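Local coordinates for USG-1 protein homolog (Pseudomonas aeruginosa, PDB 2HJS) that belongs to the aspartate-semialdehyde dehydrogenase family and probably acts as a dimeric NAD(P)-dependent oxidoreductase, though its activity is not established, at residues Q5-A10 against R29-H34; R152-T157 against G231-T236; T251-E256 against P306-L311. All coordinates share one frame; numbering follows the deposited sequence. Where two conformers were deposited one is given.

Contact 1 (Q5-A10 against R29-H34); sequences QPLNVA and RDFPLH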
loop_
_atom_site.group_PDB
_atom_site.type_symbol
_atom_site.label_atom_id
_atom_site.label_comp_id
_atom_site.label_asym_id
_atom_site.label_seq_id
_atom_site.Cartn_x
_atom_site.Cartn_y
_atom_site.Cartn_z
ATOM N N GLN A 5 14.976 38.958 -24.367
ATOM C CA GLN A 5 14.026 39.885 -23.677
ATOM C C GLN A 5 12.637 39.261 -23.407
ATOM O O GLN A 5 12.423 38.740 -22.305
ATOM C CB GLN A 5 13.948 41.240 -24.393
ATOM C CG GLN A 5 14.631 42.393 -23.647
ATOM C CD GLN A 5 13.835 42.857 -22.420
ATOM O OE1 GLN A 5 13.543 42.067 -21.505
ATOM N NE2 GLN A 5 13.486 44.147 -22.398
ATOM N N PRO A 6 11.694 39.300 -24.385
ATOM C CA PRO A 6 10.415 38.597 -24.134
ATOM C C PRO A 6 10.565 37.068 -24.031
ATOM O O PRO A 6 11.300 36.468 -24.817
ATOM C CB PRO A 6 9.565 38.955 -25.360
ATOM C CG PRO A 6 10.573 39.317 -26.437
ATOM C CD PRO A 6 11.709 39.963 -25.709
ATOM N N LEU A 7 9.862 36.449 -23.084
ATOM C CA LEU A 7 9.981 34.997 -22.904
ATOM C C LEU A 7 8.822 34.208 -23.515
ATOM O O LEU A 7 7.707 34.286 -23.033
ATOM C CB LEU A 7 10.150 34.636 -21.428
ATOM C CG LEU A 7 10.105 33.139 -21.102
ATOM C CD1 LEU A 7 11.244 32.355 -21.746
ATOM C CD2 LEU A 7 10.139 32.993 -19.631
ATOM N N ASN A 8 9.107 33.434 -24.570
ATOM C CA ASN A 8 8.088 32.645 -25.217
ATOM C C ASN A 8 8.199 31.233 -24.822
ATOM O O ASN A 8 9.305 30.670 -24.709
ATOM C CB ASN A 8 8.181 32.755 -26.727
ATOM C CG ASN A 8 7.880 34.151 -27.218
ATOM O OD1 ASN A 8 7.080 34.867 -26.641
ATOM N ND2 ASN A 8 8.531 34.538 -28.278
ATOM N N VAL A 9 7.029 30.651 -24.584
ATOM C CA VAL A 9 6.961 29.388 -23.953
ATOM C C VAL A 9 6.161 28.488 -24.875
ATOM O O VAL A 9 5.175 28.924 -25.488
ATOM C CB VAL A 9 6.312 29.542 -22.562
ATOM C CG1 VAL A 9 6.062 28.209 -21.933
ATOM C CG2 VAL A 9 7.199 30.416 -21.665
ATOM N N ALA A 10 6.630 27.258 -25.015
ATOM C CA ALA A 10 5.863 26.179 -25.616
ATOM C C ALA A 10 5.504 25.176 -24.522
ATOM O O ALA A 10 6.314 24.929 -23.641
ATOM C CB ALA A 10 6.682 25.488 -26.687
ATOM N N ARG A 29 -0.157 31.315 -11.676
ATOM C CA ARG A 29 1.043 31.826 -11.038
ATOM C C ARG A 29 1.598 33.040 -11.767
ATOM O O ARG A 29 2.691 33.528 -11.422
ATOM C CB ARG A 29 2.121 30.723 -10.935
ATOM C CG ARG A 29 1.712 29.525 -10.098
ATOM C CD ARG A 29 2.810 28.488 -10.003
ATOM N NE ARG A 29 3.985 29.020 -9.329
ATOM C CZ ARG A 29 4.145 29.070 -8.005
ATOM N NH1 ARG A 29 3.235 28.572 -7.175
ATOM N NH2 ARG A 29 5.247 29.598 -7.508
ATOM N N ASP A 30 0.849 33.539 -12.760
ATOM C CA ASP A 30 1.300 34.651 -13.566
ATOM C C ASP A 30 2.697 34.510 -14.104
ATOM O O ASP A 30 3.498 35.443 -14.002
ATOM C CB ASP A 30 1.222 35.959 -12.791
ATOM C CG ASP A 30 -0.105 36.577 -12.894
ATOM O OD1 ASP A 30 -0.351 37.234 -13.925
ATOM O OD2 ASP A 30 -0.915 36.382 -11.952
ATOM N N PHE A 31 2.979 33.366 -14.699
ATOM C CA PHE A 31 4.250 33.147 -15.341
ATOM C C PHE A 31 4.474 34.239 -16.361
ATOM O O PHE A 31 3.570 34.556 -17.154
ATOM C CB PHE A 31 4.265 31.781 -16.001
ATOM C CG PHE A 31 5.647 31.228 -16.236
ATOM C CD1 PHE A 31 6.270 30.449 -15.264
ATOM C CD2 PHE A 31 6.311 31.452 -17.445
ATOM C CE1 PHE A 31 7.549 29.916 -15.492
ATOM C CE2 PHE A 31 7.558 30.908 -17.677
ATOM C CZ PHE A 31 8.182 30.142 -16.698
ATOM N N PRO A 32 5.659 34.866 -16.326
ATOM C CA PRO A 32 5.876 36.076 -17.146
ATOM C C PRO A 32 6.202 35.826 -18.628
ATOM O O PRO A 32 7.176 36.376 -19.171
ATOM C CB PRO A 32 7.011 36.800 -16.415
ATOM C CG PRO A 32 7.740 35.711 -15.675
ATOM C CD PRO A 32 6.822 34.533 -15.486
ATOM N N LEU A 33 5.359 35.055 -19.298
ATOM C CA LEU A 33 5.590 34.755 -20.706
ATOM C C LEU A 33 4.987 35.824 -21.619
ATOM O O LEU A 33 4.075 36.542 -21.224
ATOM C CB LEU A 33 5.032 33.369 -21.048
ATOM C CG LEU A 33 3.554 33.105 -20.742
ATOM C CD1 LEU A 33 2.695 33.541 -21.893
ATOM C CD2 LEU A 33 3.355 31.633 -20.500
ATOM N N HIS A 34 5.504 35.908 -22.839
ATOM C CA HIS A 34 5.006 36.818 -23.840
ATOM C C HIS A 34 4.009 36.044 -24.689
ATOM O O HIS A 34 2.815 36.287 -24.584
ATOM C CB HIS A 34 6.167 37.355 -24.673
ATOM C CG HIS A 34 5.763 38.373 -25.680
ATOM N ND1 HIS A 34 6.156 38.307 -27.003
ATOM C CD2 HIS A 34 5.018 39.502 -25.565
ATOM C CE1 HIS A 34 5.656 39.336 -27.659
ATOM N NE2 HIS A 34 4.958 40.069 -26.812
HETATM O O HOH W 1 8.068 38.067 -21.339
HETATM O O HOH W 2 8.329 37.573 -29.408
#
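Leu7 and His34 are joined by one backbone hydrogen bond, His34 N to Leu7 O at 2.7 Å, whose donor stands above the carbonyl plane. Leu33 CA lies 3.2 Å from the same oxygen, which thus has a hydrogen bond and a weaker CA-H contact from consecutive residues. A water adds a polar bridge, accepting from Leu7 N and donating to Pro32 O.

The apolar contacts gather on Phe31 CE2, which meets Leu7 CD2 at 3.9 Å and Val9 CG2 at 4.0 Å. Val9 CG2 also touches Leu33 CB at 3.7 Å; aliphatic side chains suit a patch that Phe31 and Val9 bury.

With CG of His34 anti to its N (chi1 -176°), the ring lies alongside the Asn8 amide, the planes 24° apart. Asn8 OD1 lies 3.3 Å from His34 CB, but it accepts its hydrogen bond from Arg35 N, while Asn8 ND2 reaches Ser68 O. Pro6 CB packs on His34 CB.

Within the N-terminal domain, assigned to the NAD-binding Rossmann-type family, the loop after helix 17-28, which ends in a Schellman motif, crosses the entry to strand 9-12. Ile334 of helix 317-336 packs on Leu7 and Phe31, and strand 71-74 adds Leu71 beside both.

Contact 2 (R152-T157 against G231-T236); sequences RQLNLT and GPLNVT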
loop_
_atom_site.group_PDB
_atom_site.type_symbol
_atom_site.label_atom_id
_atom_site.label_comp_id
_atom_site.label_asym_id
_atom_site.label_seq_id
_atom_site.Cartn_x
_atom_site.Cartn_y
_atom_site.Cartn_z
ATOM N N ARG A 152 20.396 5.612 6.715
ATOM C CA ARG A 152 21.173 4.445 6.295
ATOM C C ARG A 152 20.424 3.480 5.369
ATOM O O ARG A 152 21.055 2.754 4.616
ATOM C CB ARG A 152 21.673 3.686 7.537
ATOM C CG ARG A 152 22.624 4.514 8.410
ATOM C CD ARG A 152 23.940 4.726 7.669
ATOM N NE ARG A 152 24.788 5.783 8.228
ATOM C CZ ARG A 152 25.672 5.602 9.216
ATOM N NH1 ARG A 152 25.816 4.400 9.798
ATOM N NH2 ARG A 152 26.406 6.633 9.643
ATOM N N GLN A 153 19.094 3.448 5.449
ATOM C CA GLN A 153 18.257 2.584 4.591
ATOM C C GLN A 153 16.939 3.322 4.394
ATOM O O GLN A 153 16.397 3.875 5.334
ATOM C CB GLN A 153 17.923 1.207 5.218
ATOM C CG GLN A 153 19.068 0.250 5.606
ATOM C CD GLN A 153 19.702 -0.515 4.428
ATOM O OE1 GLN A 153 19.143 -0.589 3.324
ATOM N NE2 GLN A 153 20.893 -1.083 4.667
ATOM N N LEU A 154 16.408 3.281 3.188
ATOM C CA LEU A 154 15.169 3.953 2.873
ATOM C C LEU A 154 14.235 2.943 2.225
ATOM O O LEU A 154 14.567 2.381 1.192
ATOM C CB LEU A 154 15.459 5.118 1.926
ATOM C CG LEU A 154 14.319 5.990 1.416
ATOM C CD1 LEU A 154 13.584 6.583 2.568
ATOM C CD2 LEU A 154 14.904 7.107 0.546
ATOM N N ASN A 155 13.095 2.693 2.855
ATOM C CA ASN A 155 12.078 1.831 2.273
ATOM C C ASN A 155 10.880 2.661 1.830
ATOM O O ASN A 155 10.373 3.481 2.587
ATOM C CB ASN A 155 11.644 0.736 3.232
ATOM C CG ASN A 155 10.856 -0.382 2.526
ATOM O OD1 ASN A 155 9.624 -0.295 2.330
ATOM N ND2 ASN A 155 11.559 -1.414 2.129
ATOM N N LEU A 156 10.476 2.469 0.579
ATOM C CA LEU A 156 9.299 3.123 0.033
ATOM C C LEU A 156 8.308 2.098 -0.500
ATOM O O LEU A 156 8.658 1.251 -1.319
ATOM C CB LEU A 156 9.693 4.099 -1.072
ATOM C CG LEU A 156 8.584 4.675 -1.958
ATOM C CD1 LEU A 156 7.621 5.620 -1.176
ATOM C CD2 LEU A 156 9.216 5.405 -3.138
ATOM N N THR A 157 7.070 2.166 -0.015
ATOM C CA THR A 157 5.960 1.476 -0.660
ATOM C C THR A 157 5.037 2.563 -1.206
ATOM O O THR A 157 4.408 3.288 -0.444
ATOM C CB THR A 157 5.170 0.585 0.311
ATOM O OG1 THR A 157 6.051 -0.379 0.897
ATOM C CG2 THR A 157 4.039 -0.148 -0.419
ATOM N N GLY A 231 21.298 6.037 2.094
ATOM C CA GLY A 231 21.759 4.699 1.765
ATOM C C GLY A 231 20.835 4.028 0.762
ATOM O O GLY A 231 19.981 4.678 0.159
ATOM N N PRO A 232 20.962 2.706 0.616
ATOM C CA PRO A 232 20.171 1.982 -0.380
ATOM C C PRO A 232 18.664 2.341 -0.312
ATOM O O PRO A 232 18.079 2.378 0.784
ATOM C CB PRO A 232 20.369 0.523 0.019
ATOM C CG PRO A 232 21.650 0.503 0.791
ATOM C CD PRO A 232 21.816 1.822 1.425
ATOM N N LEU A 233 18.075 2.647 -1.467
ATOM C CA LEU A 233 16.638 2.796 -1.619
ATOM C C LEU A 233 15.979 1.459 -2.013
ATOM O O LEU A 233 16.445 0.791 -2.921
ATOM C CB LEU A 233 16.368 3.756 -2.747
ATOM C CG LEU A 233 15.084 4.577 -2.812
ATOM C CD1 LEU A 233 14.626 4.745 -4.283
ATOM C CD2 LEU A 233 13.944 4.109 -1.948
ATOM N N ASN A 234 14.876 1.104 -1.367
ATOM C CA ASN A 234 14.076 -0.027 -1.819
ATOM C C ASN A 234 12.661 0.458 -2.152
ATOM O O ASN A 234 12.012 1.076 -1.306
ATOM C CB ASN A 234 14.095 -1.139 -0.758
ATOM C CG ASN A 234 13.354 -2.384 -1.190
ATOM O OD1 ASN A 234 12.118 -2.414 -1.195
ATOM N ND2 ASN A 234 14.103 -3.448 -1.498
ATOM N N VAL A 235 12.222 0.224 -3.401
ATOM C CA VAL A 235 10.971 0.796 -3.938
ATOM C C VAL A 235 10.028 -0.282 -4.413
ATOM O O VAL A 235 10.414 -1.085 -5.243
ATOM C CB VAL A 235 11.156 1.592 -5.251
ATOM C CG1 VAL A 235 9.957 2.536 -5.477
ATOM C CG2 VAL A 235 12.419 2.317 -5.290
ATOM N N THR A 236 8.782 -0.230 -3.945
ATOM C CA THR A 236 7.696 -1.010 -4.480
ATOM C C THR A 236 6.586 -0.049 -4.892
ATOM O O THR A 236 6.129 0.767 -4.082
ATOM C CB THR A 236 7.162 -1.992 -3.425
ATOM O OG1 THR A 236 8.263 -2.766 -2.930
ATOM C CG2 THR A 236 6.120 -2.932 -4.026
HETATM O O HOH W 3 16.875 0.134 1.691
HETATM O O HOH W 4 9.567 -1.390 -0.891
#
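Residues 153-157 and 233-236 run as parallel neighbouring strands, their axes 4.8 Å apart and 7° from alignment, with backbone hydrogen bonds from Leu154 N to Pro232 O, Asn234 N to Leu154 O, Leu156 N to Asn234 O and Thr236 N to Leu156 O. This is the edge of the mixed sheet in the dimerisation domain: strand 233-239 is an outermost strand within the chain, and a classic beta bulge at Arg152 and Gln153, opposite Gln253, interrupts strand 151-160 on its other side.

The face bearing Leu154, Leu156, Leu233 and Val235 is apolar. Leu154 and Leu233 lie side by side, CG of the former 3.9 Å from CD2 of the latter, and Leu156 CD2 meets Val235 CG1 at 3.8 Å. Aliphatic residues fit here because helices 133-145 and 213-225 pack over this face.

Asn155, Thr157, Asn234 and Thr236 occupy the other face, where buried polar side chains are paid for by partners on the second subunit. Asn155 and Asn234 stand alongside one another, their amide planes 13° apart. Asn234 ND2 donates to Gln308 OE1 and Asn310 OD1 of the second subunit, while Thr157 OG1 bonds to Thr157 OG1 of that subunit.

Near the strand starts, Pro232 has no N-H and asks for no acceptor there, while its O still takes Leu154 N; its CD lies 3.4 Å from Arg152 O. The bent Gln153 chain (chi2 -78°) returns OE1 to within 3.7 Å of Pro232 CB. Farther along, one water lies 2.8 Å from both Asn234 OD1 and Thr236 OG1.

Contact 3 (T251-E256 against P306-L311); sequences TLQCAE and PCQVNL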
loop_
_atom_site.group_PDB
_atom_site.type_symbol
_atom_site.label_atom_id
_atom_site.label_comp_id
_atom_site.label_asym_id
_atom_site.label_seq_id
_atom_site.Cartn_x
_atom_site.Cartn_y
_atom_site.Cartn_z
ATOM N N THR A 251 9.813 4.293 5.309
ATOM C CA THR A 251 10.556 3.957 6.537
ATOM C C THR A 251 12.008 4.363 6.363
ATOM O O THR A 251 12.670 3.935 5.413
ATOM C CB THR A 251 10.542 2.459 6.840
ATOM O OG1 THR A 251 9.212 1.978 6.708
ATOM C CG2 THR A 251 11.034 2.170 8.274
ATOM N N LEU A 252 12.498 5.207 7.257
ATOM C CA LEU A 252 13.901 5.558 7.265
ATOM C C LEU A 252 14.590 4.880 8.426
ATOM O O LEU A 252 14.115 4.961 9.556
ATOM C CB LEU A 252 14.098 7.071 7.429
ATOM C CG LEU A 252 13.233 8.054 6.638
ATOM C CD1 LEU A 252 13.767 9.462 6.810
ATOM C CD2 LEU A 252 13.336 7.659 5.214
ATOM N N GLN A 253 15.699 4.210 8.134
ATOM C CA GLN A 253 16.559 3.650 9.158
ATOM C C GLN A 253 17.732 4.596 9.323
ATOM O O GLN A 253 18.530 4.785 8.401
ATOM C CB GLN A 253 17.050 2.270 8.746
ATOM C CG GLN A 253 17.915 1.578 9.792
ATOM C CD GLN A 253 17.097 0.970 10.904
ATOM O OE1 GLN A 253 16.119 0.278 10.653
ATOM N NE2 GLN A 253 17.492 1.230 12.147
ATOM N N CYS A 254 17.824 5.205 10.497
ATOM C CA CYS A 254 18.835 6.207 10.744
ATOM C C CYS A 254 19.954 5.726 11.635
ATOM O O CYS A 254 19.847 4.684 12.261
ATOM C CB CYS A 254 18.192 7.459 11.321
ATOM S SG CYS A 254 16.898 8.068 10.215
ATOM N N ALA A 255 21.024 6.517 11.689
ATOM C CA ALA A 255 22.228 6.141 12.407
ATOM C C ALA A 255 22.061 6.304 13.923
ATOM O O ALA A 255 22.680 5.586 14.688
ATOM C CB ALA A 255 23.424 6.965 11.897
ATOM N N GLU A 256 21.191 7.242 14.307
ATOM C CA GLU A 256 20.998 7.694 15.690
ATOM C C GLU A 256 19.490 7.612 16.004
ATOM O O GLU A 256 18.678 7.676 15.074
ATOM C CB GLU A 256 21.470 9.158 15.825
ATOM C CG GLU A 256 22.830 9.494 15.150
ATOM C CD GLU A 256 22.905 10.930 14.598
ATOM O OE1 GLU A 256 22.986 11.093 13.349
ATOM O OE2 GLU A 256 22.879 11.892 15.408
ATOM N N PRO A 306 14.118 2.926 18.093
ATOM C CA PRO A 306 14.112 4.392 18.056
ATOM C C PRO A 306 14.901 4.986 16.866
ATOM O O PRO A 306 14.704 6.148 16.538
ATOM C CB PRO A 306 14.757 4.797 19.394
ATOM C CG PRO A 306 15.445 3.571 19.896
ATOM C CD PRO A 306 14.754 2.393 19.317
ATOM N N CYS A 307 15.768 4.190 16.232
ATOM C CA CYS A 307 16.537 4.639 15.054
ATOM C C CYS A 307 15.712 4.591 13.735
ATOM O O CYS A 307 16.220 4.953 12.671
ATOM C CB CYS A 307 17.829 3.814 14.906
ATOM S SG CYS A 307 18.954 3.807 16.367
ATOM N N GLN A 308 14.454 4.146 13.822
ATOM C CA GLN A 308 13.523 4.114 12.690
ATOM C C GLN A 308 12.491 5.226 12.760
ATOM O O GLN A 308 11.968 5.516 13.830
ATOM C CB GLN A 308 12.741 2.806 12.693
ATOM C CG GLN A 308 13.453 1.649 12.065
ATOM C CD GLN A 308 12.731 0.348 12.284
ATOM O OE1 GLN A 308 11.544 0.314 12.643
ATOM N NE2 GLN A 308 13.455 -0.749 12.113
ATOM N N VAL A 309 12.178 5.836 11.622
ATOM C CA VAL A 309 11.088 6.804 11.583
ATOM C C VAL A 309 10.262 6.489 10.357
ATOM O O VAL A 309 10.816 6.227 9.289
ATOM C CB VAL A 309 11.574 8.315 11.629
ATOM C CG1 VAL A 309 12.545 8.650 10.486
ATOM C CG2 VAL A 309 10.378 9.308 11.605
ATOM N N ASN A 310 8.946 6.489 10.533
ATOM C CA ASN A 310 7.997 6.310 9.441
ATOM C C ASN A 310 7.389 7.629 9.067
ATOM O O ASN A 310 7.229 8.477 9.928
ATOM C CB ASN A 310 6.858 5.410 9.882
ATOM C CG ASN A 310 7.295 3.991 10.071
ATOM O OD1 ASN A 310 7.695 3.593 11.169
ATOM N ND2 ASN A 310 7.287 3.224 8.986
ATOM N N LEU A 311 7.058 7.786 7.782
ATOM C CA LEU A 311 6.332 8.948 7.291
ATOM C C LEU A 311 5.246 8.426 6.358
ATOM O O LEU A 311 5.451 7.433 5.685
ATOM C CB LEU A 311 7.241 9.861 6.435
ATOM C CG LEU A 311 8.621 10.298 6.920
ATOM C CD1 LEU A 311 9.326 10.904 5.734
ATOM C CD2 LEU A 311 8.470 11.351 7.995
#
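Gln253 and Gln308 form a non-hydrogen-bonded antiparallel pair, and their side chains meet on the same face of the sheet. Gln253 is modelled in two conformers; the path and bonds followed here are those of one, and need not be permanent. From CB the chain sets out with CG anti to the backbone N (chi1 -178°), then bends at chi2 (79°), which turns the amide toward the neighbouring strand. CD comes within 3.9 Å of Gln308 CG. OE1 takes a hydrogen bond from Gln308 NE2 at 3.2 Å, the donor lying in the carbonyl plane on a lone pair, although the two amides stand 83° apart. NE2 passes 3.8 Å from Cys307 CB and donates to Asp305 OD2. In this conformer one amide both accepts across the strands and donates to an acid, a double role that suits glutamine.

On the opposite face Leu252 CB rests 3.8 Å from Val309 CG1, two aliphatic side chains lying side by side. Their backbones form the hydrogen-bonded pair, and Cys254 N to Cys307 O at 2.7 Å extends the pairing toward the strand's end.

Thr251 and Asn310 sit on the glutamine face. The Asn155 amide of the second subunit lies against Thr251 OG1, and Asn234 of that subunit is the partner of the Gln308 and Asn310 amide oxygens. An antiparallel pair whose Gln, Asn and Thr face is turned to the second subunit is consistent with the dimerisation domain of the aspartate-semialdehyde dehydrogenase family.

How the contacts relate
Contacts 2 and 3 belong to one sheet, their centres about 11 Å apart, since strands 151-160 and 246-254 are neighbours in it. They meet directly: Asn155 N lies 2.9 Å from Thr251 O, a probable hydrogen bond. Their polar faces both line the dimer interface, where that of contact 2 in one subunit meets that of contact 3 in the other. Contact 1 stands apart in the presumed NAD-binding domain, on the other side of the chain's centre, with its centre about 39 Å from that of contact 2 and about 43 Å from that of contact 3. A bound 1,4-dioxane, probably from the crystallisation liquor, lies about 4 Å from the Leu33 side chain.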